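Local coordinates for hypothetical protein Atu2684 (Agrobacterium tumefaciens, PDB 2AXO), which is of unknown function but belongs to a family of the thioredoxin clan and carries a CxxC disulfide, consistent with a thiol-disulfide role, at residues Gln101-Arg110 / Tyr114-His125. Sequence-based numbering, arbitrary orientation.
Sequences QYGYMRALGR and YTPQAILNGRDH
The cis-proline loop and beta-hairpin of a thioredoxin-like fold, here 114-125, receive the last turns of helix 95-107 and the residues that follow it, through Gln101, Tyr104, Leu108 and Arg110, a worked example of a helix seated on a sheet by mixed polar and apolar contacts. Gln101 NE2 donates twice: to Gln117 OE1 at 2.9 Å, nearly straight (163°) but from above the carbonyl plane, and to Tyr114 O at 2.9 Å, more bent. An extended chain with CG anti to the backbone N (chi1 -177°) carries this amide across. A second water joins Arg110 NH1 to Gln117 NE2. Farther along, Ile119 CG2 sits over the centre of the Tyr104 ring, a CH-pi contact 3.6 Å from the centroid, while Tyr104 OH bonds to Gln239. Leu108 CD1 lies 4.0 Å from Ile119 CD1, and Leu108 CD2 meets the carbonyl O of Arg123, in the classic bulge where Arg123 and Asp124 both face Leu120. After the Schellman turn at Gly109, Arg110 CD lies over one face of the His125 ring, toward its rim; the bend at chi3 (75°) turns the guanidinium, bringing NH1 to the Tyr114 ring edge. The cis peptide joins Thr115 to Pro116, and the Thr115 side chain touches Cys54 and Cys57. Another water, from Gln101 O, also reaches Gln117 OE1, which probably fixes both amides' rotation, since Tyr82 OH and the second water take their other ends.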
loop_
_atom_site.group_PDB
_atom_site.type_symbol
_atom_site.label_atom_id
_atom_site.label_comp_id
_atom_site.label_asym_id
_atom_site.label_seq_id
_atom_site.Cartn_x
_atom_site.Cartn_y
_atom_site.Cartn_z
ATOM N N GLN A 101 7.621 -1.677 3.380
ATOM C CA GLN A 101 7.871 -0.781 2.262
ATOM C C GLN A 101 7.294 0.602 2.592
ATOM O O GLN A 101 7.824 1.617 2.145
ATOM C CB GLN A 101 7.267 -1.325 0.965
ATOM C CG GLN A 101 7.555 -0.465 -0.259
ATOM C CD GLN A 101 6.994 -1.069 -1.536
ATOM O OE1 GLN A 101 5.915 -1.662 -1.531
ATOM N NE2 GLN A 101 7.715 -0.901 -2.639
ATOM N N TYR A 102 6.217 0.641 3.379
ATOM C CA TYR A 102 5.620 1.920 3.775
ATOM C C TYR A 102 6.581 2.644 4.710
ATOM O O TYR A 102 6.766 3.858 4.618
ATOM C CB TYR A 102 4.288 1.718 4.510
ATOM C CG TYR A 102 3.188 1.108 3.680
ATOM C CD1 TYR A 102 3.097 1.358 2.314
ATOM C CD2 TYR A 102 2.200 0.325 4.275
ATOM C CE1 TYR A 102 2.048 0.844 1.557
ATOM C CE2 TYR A 102 1.145 -0.188 3.527
ATOM C CZ TYR A 102 1.078 0.079 2.168
ATOM O OH TYR A 102 0.022 -0.400 1.427
ATOM N N GLY A 103 7.181 1.887 5.622
ATOM C CA GLY A 103 8.124 2.467 6.558
ATOM C C GLY A 103 9.241 3.152 5.804
ATOM O O GLY A 103 9.673 4.247 6.169
ATOM N N TYR A 104 9.717 2.500 4.748
ATOM C CA TYR A 104 10.778 3.063 3.934
ATOM C C TYR A 104 10.286 4.284 3.173
ATOM O O TYR A 104 11.004 5.280 3.059
ATOM C CB TYR A 104 11.326 2.015 2.959
ATOM C CG TYR A 104 12.404 1.136 3.561
ATOM C CD1 TYR A 104 13.504 1.697 4.205
ATOM C CD2 TYR A 104 12.336 -0.256 3.463
ATOM C CE1 TYR A 104 14.517 0.895 4.738
ATOM C CE2 TYR A 104 13.340 -1.070 3.991
ATOM C CZ TYR A 104 14.426 -0.491 4.625
ATOM O OH TYR A 104 15.427 -1.287 5.134
HETATM N N MSE A 105 9.065 4.215 2.652
HETATM C CA MSE A 105 8.501 5.351 1.925
HETATM C C MSE A 105 8.579 6.590 2.806
HETATM O O MSE A 105 9.074 7.634 2.388
HETATM C CB MSE A 105 7.036 5.093 1.559
HETATM C CG MSE A 105 6.315 6.322 0.997
HETATM SE SE MSE A 105 4.390 6.094 0.909
HETATM C CE MSE A 105 4.022 6.351 2.780
ATOM N N ARG A 106 8.079 6.467 4.031
ATOM C CA ARG A 106 8.089 7.584 4.960
ATOM C C ARG A 106 9.499 8.058 5.278
ATOM O O ARG A 106 9.785 9.249 5.185
ATOM C CB ARG A 106 7.368 7.205 6.252
ATOM C CG ARG A 106 5.896 6.876 6.059
ATOM C CD ARG A 106 5.181 6.803 7.397
ATOM N NE ARG A 106 5.560 5.638 8.187
ATOM C CZ ARG A 106 5.066 4.418 8.003
ATOM N NH1 ARG A 106 4.168 4.198 7.050
ATOM N NH2 ARG A 106 5.458 3.420 8.781
ATOM N N ALA A 107 10.381 7.134 5.646
ATOM C CA ALA A 107 11.757 7.500 5.973
ATOM C C ALA A 107 12.451 8.192 4.806
ATOM O O ALA A 107 13.215 9.134 5.003
ATOM C CB ALA A 107 12.552 6.262 6.386
ATOM N N LEU A 108 12.187 7.730 3.589
ATOM C CA LEU A 108 12.818 8.321 2.412
ATOM C C LEU A 108 12.146 9.622 1.967
ATOM O O LEU A 108 12.592 10.263 1.020
ATOM C CB LEU A 108 12.822 7.313 1.259
ATOM C CG LEU A 108 13.606 6.019 1.526
ATOM C CD1 LEU A 108 13.487 5.092 0.326
ATOM C CD2 LEU A 108 15.071 6.342 1.809
ATOM N N GLY A 109 11.078 10.004 2.659
ATOM C CA GLY A 109 10.376 11.230 2.323
ATOM C C GLY A 109 9.540 11.166 1.055
ATOM O O GLY A 109 9.186 12.206 0.493
ATOM N N ARG A 110 9.215 9.959 0.599
ATOM C CA ARG A 110 8.411 9.798 -0.613
ATOM C C ARG A 110 6.914 9.815 -0.297
ATOM O O ARG A 110 6.523 9.732 0.864
ATOM C CB ARG A 110 8.787 8.493 -1.322
ATOM C CG ARG A 110 10.284 8.329 -1.538
ATOM C CD ARG A 110 10.605 7.166 -2.466
ATOM N NE ARG A 110 10.312 7.496 -3.860
ATOM C CZ ARG A 110 9.351 6.933 -4.584
ATOM N NH1 ARG A 110 8.573 5.996 -4.056
ATOM N NH2 ARG A 110 9.166 7.311 -5.841
ATOM N N TYR A 114 5.923 1.587 -5.121
ATOM C CA TYR A 114 5.804 0.948 -6.420
ATOM C C TYR A 114 6.594 -0.353 -6.393
ATOM O O TYR A 114 7.361 -0.602 -5.465
ATOM C CB TYR A 114 6.365 1.855 -7.525
ATOM C CG TYR A 114 7.857 2.119 -7.430
ATOM C CD1 TYR A 114 8.358 3.193 -6.692
ATOM C CD2 TYR A 114 8.768 1.278 -8.064
ATOM C CE1 TYR A 114 9.736 3.419 -6.593
ATOM C CE2 TYR A 114 10.140 1.493 -7.967
ATOM C CZ TYR A 114 10.619 2.560 -7.233
ATOM O OH TYR A 114 11.979 2.765 -7.141
ATOM N N THR A 115 6.385 -1.192 -7.398
ATOM C CA THR A 115 7.133 -2.441 -7.520
ATOM C C THR A 115 7.520 -2.562 -8.985
ATOM O O THR A 115 6.761 -2.171 -9.865
ATOM C CB THR A 115 6.305 -3.698 -7.115
ATOM O OG1 THR A 115 5.050 -3.690 -7.803
ATOM C CG2 THR A 115 6.078 -3.746 -5.611
ATOM N N PRO A 116 8.725 -3.083 -9.267
ATOM C CA PRO A 116 9.713 -3.543 -8.289
ATOM C C PRO A 116 10.575 -2.399 -7.761
ATOM O O PRO A 116 11.078 -1.575 -8.534
ATOM C CB PRO A 116 10.523 -4.563 -9.083
ATOM C CG PRO A 116 10.531 -3.965 -10.452
ATOM C CD PRO A 116 9.113 -3.478 -10.634
ATOM N N GLN A 117 10.738 -2.352 -6.444
ATOM C CA GLN A 117 11.534 -1.318 -5.803
ATOM C C GLN A 117 12.595 -1.945 -4.916
ATOM O O GLN A 117 12.294 -2.794 -4.079
ATOM C CB GLN A 117 10.649 -0.417 -4.941
ATOM C CG GLN A 117 11.435 0.620 -4.152
ATOM C CD GLN A 117 10.556 1.460 -3.248
ATOM O OE1 GLN A 117 9.896 0.941 -2.349
ATOM N NE2 GLN A 117 10.552 2.767 -3.475
ATOM N N ALA A 118 13.843 -1.534 -5.103
ATOM C CA ALA A 118 14.912 -2.064 -4.280
ATOM C C ALA A 118 15.385 -0.977 -3.328
ATOM O O ALA A 118 15.586 0.173 -3.726
ATOM C CB ALA A 118 16.068 -2.552 -5.150
ATOM N N ILE A 119 15.536 -1.346 -2.063
ATOM C CA ILE A 119 16.007 -0.423 -1.041
ATOM C C ILE A 119 17.450 -0.841 -0.766
ATOM O O ILE A 119 17.720 -2.011 -0.497
ATOM C CB ILE A 119 15.146 -0.537 0.249
ATOM C CG1 ILE A 119 13.673 -0.238 -0.073
ATOM C CG2 ILE A 119 15.672 0.412 1.318
ATOM C CD1 ILE A 119 13.419 1.168 -0.615
ATOM N N LEU A 120 18.378 0.108 -0.857
ATOM C CA LEU A 120 19.792 -0.197 -0.665
ATOM C C LEU A 120 20.340 0.304 0.678
ATOM O O LEU A 120 20.271 1.498 0.981
ATOM C CB LEU A 120 20.592 0.394 -1.835
ATOM C CG LEU A 120 20.036 0.125 -3.246
ATOM C CD1 LEU A 120 20.947 0.771 -4.274
ATOM C CD2 LEU A 120 19.929 -1.372 -3.508
ATOM N N ASN A 121 20.884 -0.616 1.474
ATOM C CA ASN A 121 21.427 -0.298 2.800
ATOM C C ASN A 121 20.409 0.468 3.640
ATOM O O ASN A 121 20.781 1.203 4.556
ATOM C CB ASN A 121 22.704 0.554 2.691
ATOM C CG ASN A 121 23.903 -0.219 2.161
ATOM O OD1 ASN A 121 25.012 0.326 2.072
ATOM N ND2 ASN A 121 23.698 -1.478 1.805
ATOM N N GLY A 122 19.130 0.301 3.319
ATOM C CA GLY A 122 18.088 0.999 4.046
ATOM C C GLY A 122 18.180 2.511 3.909
ATOM O O GLY A 122 17.475 3.233 4.616
ATOM N N ARG A 123 19.022 2.974 2.978
ATOM C CA ARG A 123 19.279 4.404 2.746
ATOM C C ARG A 123 18.647 5.061 1.516
ATOM O O ARG A 123 18.410 6.266 1.525
ATOM C CB ARG A 123 20.794 4.653 2.657
ATOM C CG ARG A 123 21.591 4.412 3.928
ATOM C CD ARG A 123 23.090 4.577 3.658
ATOM N NE ARG A 123 23.901 4.367 4.856
ATOM C CZ ARG A 123 24.112 5.284 5.797
ATOM N NH1 ARG A 123 23.580 6.490 5.682
ATOM N NH2 ARG A 123 24.852 4.989 6.863
ATOM N N ASP A 124 18.391 4.293 0.460
ATOM C CA ASP A 124 17.826 4.864 -0.760
ATOM C C ASP A 124 17.097 3.803 -1.581
ATOM O O ASP A 124 17.203 2.608 -1.299
ATOM C CB ASP A 124 18.952 5.478 -1.596
ATOM C CG ASP A 124 18.446 6.474 -2.632
ATOM O OD1 ASP A 124 19.256 6.903 -3.478
ATOM O OD2 ASP A 124 17.254 6.830 -2.597
ATOM N N HIS A 125 16.377 4.242 -2.608
ATOM C CA HIS A 125 15.632 3.323 -3.459
ATOM C C HIS A 125 16.051 3.451 -4.919
ATOM O O HIS A 125 16.553 4.491 -5.348
ATOM C CB HIS A 125 14.132 3.592 -3.326
ATOM C CG HIS A 125 13.664 4.786 -4.095
ATOM N ND1 HIS A 125 13.002 4.680 -5.301
ATOM C CD2 HIS A 125 13.799 6.112 -3.855
ATOM C CE1 HIS A 125 12.753 5.889 -5.771
ATOM N NE2 HIS A 125 13.228 6.776 -4.912
HETATM O O HOH W 1 9.365 2.469 -0.200
HETATM O O HOH W 2 8.611 4.512 -1.747
#